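Long-range contacts in geranyltranstransferase (Legionella pneumophila subsp. pneumophila, PDB 3LOM), which probably condenses isoprenoid diphosphates, with magnesium as cofactor, into farnesyl diphosphate and perhaps geranylgeranyl diphosphate: residues 13-17 against 49-53; 60-66 against 287-291. All coordinates share one frame; numbering follows the deposited sequence. Where two conformers were deposited one is given.

Overall arrangement
The chain opens with helix 5-28, turns through helix 36-46 and enters the loop carrying residues 49-53, where interaction 1 closes a loop of 31 residues back onto the first helix. Helix 53-64 follows at once, and its last turns form interaction 2 with residues 287-291, at the start of helix 289-303; this second loop spans 220 residues of the largely helical isoprenoid synthase fold. The two loops lie in series, neither nested nor crossed. Their centres are about 16 Å apart, and they meet where Tyr16 of the first helix packs on Leu60 and hydrogen-bonds Asp63. Helix 53-64 thus links the N-terminal and C-terminal helices.

Interaction 1 (13-17 against 49-53); sequences IDKYT and GGKRI. With PO4 (phosphate ion), chain C.
Lys51 reaches from the loop before helix 53-64 to Thr17 and Asp14 on helix 5-28. It is the lysine of a Gly-Gly-Lys-Arg-Ile-Arg-Pro sequence, a signature of polyprenyl synthases that in relatives contributes to binding the diphosphate of isopentenyl diphosphate. The chain starts beside Thr17: Lys51 CB lies 3.4 Å from Thr17 OG1, and the two side chains cross at about a right angle. Thr17 CG2, on the other branch, faces the carbonyl of Gly50, with 4.1 Å between CG2 and Gly50 O. A bend at chi2 (-94°) sends the lysine along the helix, so that CD still passes Thr17 OG1 at 4.2 Å. Lys51 CE then comes within 3.7 Å of Asp14 OD1. A second bend, at chi4 (77°), swings the amine to that same oxygen: Lys51 NZ forms a 3.1 Å salt bridge with Asp14 OD1, meeting it nearly along the C-O bond direction. Beside the pair sits Ile13, whose CG2 is 3.9 Å from Lys51 NZ. The lysine tip therefore points away from the phosphate ion, probably from the crystallisation liquor, which is held on the far side of the loop by Arg54 and by the backbone of Ile53, whose N is 3.0 Å from O3 of the phosphate in a bond with an N-H...O angle of 162°.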
loop_
_atom_site.group_PDB
_atom_site.type_symbol
_atom_site.label_atom_id
_atom_site.label_comp_id
_atom_site.label_asym_id
_atom_site.label_seq_id
_atom_site.Cartn_x
_atom_site.Cartn_y
_atom_site.Cartn_z
ATOM N N ILE A 13 26.322 9.125 11.694
ATOM C CA ILE A 13 25.251 9.487 10.760
ATOM C C ILE A 13 25.600 9.064 9.323
ATOM O O ILE A 13 24.763 8.485 8.624
ATOM C CB ILE A 13 24.933 11.011 10.836
ATOM C CG1 ILE A 13 24.563 11.408 12.271
ATOM C CG2 ILE A 13 23.809 11.399 9.866
ATOM C CD1 ILE A 13 24.844 12.863 12.617
ATOM N N ASP A 14 26.841 9.337 8.910
ATOM C CA ASP A 14 27.351 8.951 7.587
ATOM C C ASP A 14 27.306 7.441 7.364
ATOM O O ASP A 14 26.948 6.979 6.280
ATOM C CB ASP A 14 28.789 9.452 7.392
ATOM C CG ASP A 14 28.903 10.972 7.440
ATOM O OD1 ASP A 14 28.010 11.668 6.908
ATOM O OD2 ASP A 14 29.904 11.472 8.000
ATOM N N LYS A 15 27.652 6.692 8.410
ATOM C CA LYS A 15 27.699 5.232 8.378
ATOM C C LYS A 15 26.307 4.619 8.315
ATOM O O LYS A 15 26.127 3.546 7.737
ATOM C CB LYS A 15 28.428 4.700 9.618
ATOM C CG LYS A 15 29.276 3.457 9.383
ATOM C CD LYS A 15 30.666 3.824 8.868
ATOM C CE LYS A 15 31.541 2.593 8.701
ATOM N NZ LYS A 15 32.909 2.971 8.257
ATOM N N TYR A 16 25.332 5.297 8.921
ATOM C CA TYR A 16 23.948 4.822 8.935
ATOM C C TYR A 16 23.249 4.910 7.571
ATOM O O TYR A 16 22.482 4.015 7.226
ATOM C CB TYR A 16 23.128 5.519 10.032
ATOM C CG TYR A 16 23.237 4.869 11.405
ATOM C CD1 TYR A 16 23.218 3.479 11.548
ATOM C CD2 TYR A 16 23.329 5.644 12.563
ATOM C CE1 TYR A 16 23.303 2.877 12.805
ATOM C CE2 TYR A 16 23.416 5.050 13.825
ATOM C CZ TYR A 16 23.403 3.670 13.938
ATOM O OH TYR A 16 23.486 3.080 15.180
ATOM N N THR A 17 23.522 5.969 6.806
ATOM C CA THR A 17 23.047 6.080 5.413
ATOM C C THR A 17 23.606 4.942 4.547
ATOM O O THR A 17 22.842 4.222 3.886
ATOM C CB THR A 17 23.434 7.442 4.769
ATOM O OG1 THR A 17 22.954 8.517 5.583
ATOM C CG2 THR A 17 22.850 7.578 3.356
ATOM N N GLY A 49 21.852 10.929 -3.931
ATOM C CA GLY A 49 22.874 11.552 -3.096
ATOM C C GLY A 49 22.263 12.204 -1.866
ATOM O O GLY A 49 21.036 12.350 -1.767
ATOM N N GLY A 50 23.121 12.594 -0.926
ATOM C CA GLY A 50 22.676 13.134 0.359
ATOM C C GLY A 50 22.122 12.054 1.276
ATOM O O GLY A 50 22.191 10.861 0.965
ATOM N N LYS A 51 21.566 12.473 2.410
ATOM C CA LYS A 51 21.010 11.524 3.381
ATOM C C LYS A 51 19.483 11.585 3.527
ATOM O O LYS A 51 18.858 12.625 3.296
ATOM C CB LYS A 51 21.713 11.609 4.756
ATOM C CG LYS A 51 22.686 12.779 4.968
ATOM C CD LYS A 51 24.131 12.382 4.631
ATOM C CE LYS A 51 25.145 13.359 5.214
ATOM N NZ LYS A 51 25.350 13.150 6.679
ATOM N N ARG A 52 18.908 10.441 3.889
ATOM C CA ARG A 52 17.469 10.300 4.101
ATOM C C ARG A 52 17.186 10.291 5.609
ATOM O O ARG A 52 17.590 9.361 6.317
ATOM C CB ARG A 52 16.951 9.000 3.469
ATOM C CG ARG A 52 17.791 8.426 2.317
ATOM C CD ARG A 52 17.275 8.841 0.941
ATOM N NE ARG A 52 17.981 9.997 0.396
ATOM C CZ ARG A 52 17.468 11.219 0.326
ATOM N NH1 ARG A 52 16.236 11.449 0.766
ATOM N NH2 ARG A 52 18.185 12.210 -0.187
ATOM N N ILE A 53 16.492 11.325 6.091
ATOM C CA ILE A 53 16.295 11.556 7.535
ATOM C C ILE A 53 15.541 10.470 8.332
ATOM O O ILE A 53 15.950 10.135 9.448
ATOM C CB ILE A 53 15.763 13.012 7.831
ATOM C CG1 ILE A 53 15.895 13.374 9.315
ATOM C CG2 ILE A 53 14.336 13.225 7.314
ATOM C CD1 ILE A 53 17.328 13.413 9.818
HETATM P P PO4 C . 14.183 13.737 3.125
HETATM O O1 PO4 C . 14.890 15.068 3.081
HETATM O O2 PO4 C . 14.023 13.204 1.718
HETATM O O3 PO4 C . 14.990 12.759 3.948
HETATM O O4 PO4 C . 12.825 13.936 3.757
#

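Interaction 2 (60-66 against 287-291); sequences LAGDLID and KAAAL
Residues 60-64 and 287-291 run roughly antiparallel, with CA-CA distances of 6.1 Å between Leu60 and Leu291 and 6.7 Å between Leu64 and Ala288. Leucines fill the space between the backbones. Leu60 splits its branches: CD1 rests on Leu291 CA at 3.8 Å, beside the CD1 methyl of that leucine, while CD2 meets the methyl of Ala290. Leu64 does the same one turn on, laying CD2 over Ala288, 3.7 Å from its CA, and CD1 against Leu291 CD2 at 3.8 Å, the two leucine side chains crossing at about a right angle. Leu281 and Phe284, from the preceding loop, extend this apolar layer. Just beyond it, helix 53-64 ends in a Schellman motif: Asp66, with positive phi, is the C-prime residue, and its N bonds to Asp63 O. Lys287 reaches this helix end fully stretched, CG anti to the backbone N (chi1 -164°) and every later torsion near 180°. At this C-terminal helix end the amine probably also meets the negative end of the helix dipole. Two acceptors grip it. Lys287 NZ bonds to Leu64 O at 2.9 Å, arriving from above the carbonyl plane, 49° out of it. The same NZ forms a salt bridge with Asp66 OD1 at 2.7 Å, on the syn side of the carboxylate and tilted 35° from its plane.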
loop_
_atom_site.group_PDB
_atom_site.type_symbol
_atom_site.label_atom_id
_atom_site.label_comp_id
_atom_site.label_asym_id
_atom_site.label_seq_id
_atom_site.Cartn_x
_atom_site.Cartn_y
_atom_site.Cartn_z
ATOM N N LEU A 60 18.924 5.930 15.269
ATOM C CA LEU A 60 19.315 6.671 16.465
ATOM C C LEU A 60 18.366 6.480 17.650
ATOM O O LEU A 60 18.816 6.379 18.795
ATOM C CB LEU A 60 19.488 8.153 16.140
ATOM C CG LEU A 60 20.694 8.474 15.258
ATOM C CD1 LEU A 60 20.855 9.972 15.086
ATOM C CD2 LEU A 60 21.956 7.868 15.846
ATOM N N ALA A 61 17.065 6.419 17.366
ATOM C CA ALA A 61 16.060 6.136 18.388
ATOM C C ALA A 61 16.123 4.680 18.821
ATOM O O ALA A 61 15.865 4.362 19.984
ATOM C CB ALA A 61 14.662 6.477 17.887
ATOM N N GLY A 62 16.463 3.803 17.877
ATOM C CA GLY A 62 16.608 2.376 18.150
ATOM C C GLY A 62 17.794 2.051 19.041
ATOM O O GLY A 62 17.742 1.109 19.832
ATOM N N ASP A 63 18.860 2.839 18.901
ATOM C CA ASP A 63 20.046 2.747 19.748
ATOM C C ASP A 63 19.748 3.140 21.185
ATOM O O ASP A 63 20.236 2.499 22.115
ATOM C CB ASP A 63 21.163 3.642 19.208
ATOM C CG ASP A 63 22.114 2.904 18.286
ATOM O OD1 ASP A 63 21.820 1.750 17.901
ATOM O OD2 ASP A 63 23.167 3.485 17.949
ATOM N N LEU A 64 18.940 4.190 21.347
ATOM C CA LEU A 64 18.582 4.732 22.659
ATOM C C LEU A 64 17.902 3.713 23.563
ATOM O O LEU A 64 18.153 3.690 24.768
ATOM C CB LEU A 64 17.703 5.973 22.505
ATOM C CG LEU A 64 18.408 7.241 22.019
ATOM C CD1 LEU A 64 17.400 8.305 21.613
ATOM C CD2 LEU A 64 19.348 7.769 23.078
ATOM N N ILE A 65 17.063 2.864 22.977
ATOM C CA ILE A 65 16.455 1.762 23.725
ATOM C C ILE A 65 17.061 0.397 23.368
ATOM O O ILE A 65 16.454 -0.652 23.625
ATOM C CB ILE A 65 14.894 1.760 23.635
ATOM C CG1 ILE A 65 14.401 1.553 22.195
ATOM C CG2 ILE A 65 14.334 3.046 24.237
ATOM C CD1 ILE A 65 12.913 1.286 22.096
ATOM N N ASP A 66 18.261 0.436 22.782
ATOM C CA ASP A 66 19.110 -0.746 22.537
ATOM C C ASP A 66 18.440 -1.927 21.813
ATOM O O ASP A 66 18.638 -3.088 22.189
ATOM C CB ASP A 66 19.769 -1.219 23.845
ATOM C CG ASP A 66 20.585 -0.131 24.518
ATOM O OD1 ASP A 66 20.341 0.128 25.713
ATOM O OD2 ASP A 66 21.463 0.469 23.858
ATOM N N LYS A 287 24.130 9.315 26.241
ATOM C CA LYS A 287 23.743 8.270 25.290
ATOM C C LYS A 287 23.041 8.853 24.050
ATOM O O LYS A 287 23.088 8.264 22.968
ATOM C CB LYS A 287 22.837 7.254 25.991
ATOM C CG LYS A 287 22.662 5.933 25.262
ATOM C CD LYS A 287 21.788 4.992 26.061
ATOM C CE LYS A 287 21.626 3.655 25.356
ATOM N NZ LYS A 287 20.612 2.811 26.044
ATOM N N ALA A 288 22.415 10.018 24.215
ATOM C CA ALA A 288 21.683 10.686 23.138
ATOM C C ALA A 288 22.516 11.684 22.335
ATOM O O ALA A 288 21.983 12.347 21.439
ATOM C CB ALA A 288 20.439 11.374 23.699
ATOM N N ALA A 289 23.813 11.778 22.638
ATOM C CA ALA A 289 24.702 12.790 22.037
ATOM C C ALA A 289 24.819 12.697 20.515
ATOM O O ALA A 289 25.127 13.691 19.849
ATOM C CB ALA A 289 26.085 12.747 22.682
ATOM N N ALA A 290 24.575 11.499 19.984
ATOM C CA ALA A 290 24.523 11.263 18.546
ATOM C C ALA A 290 23.323 11.979 17.928
ATOM O O ALA A 290 23.464 12.698 16.932
ATOM C CB ALA A 290 24.465 9.767 18.258
ATOM N N LEU A 291 22.156 11.787 18.541
ATOM C CA LEU A 291 20.904 12.379 18.072
ATOM C C LEU A 291 20.859 13.893 18.265
ATOM O O LEU A 291 20.300 14.602 17.431
ATOM C CB LEU A 291 19.707 11.709 18.759
ATOM C CG LEU A 291 18.269 12.050 18.336
ATOM C CD1 LEU A 291 18.083 12.101 16.819
ATOM C CD2 LEU A 291 17.303 11.049 18.955
#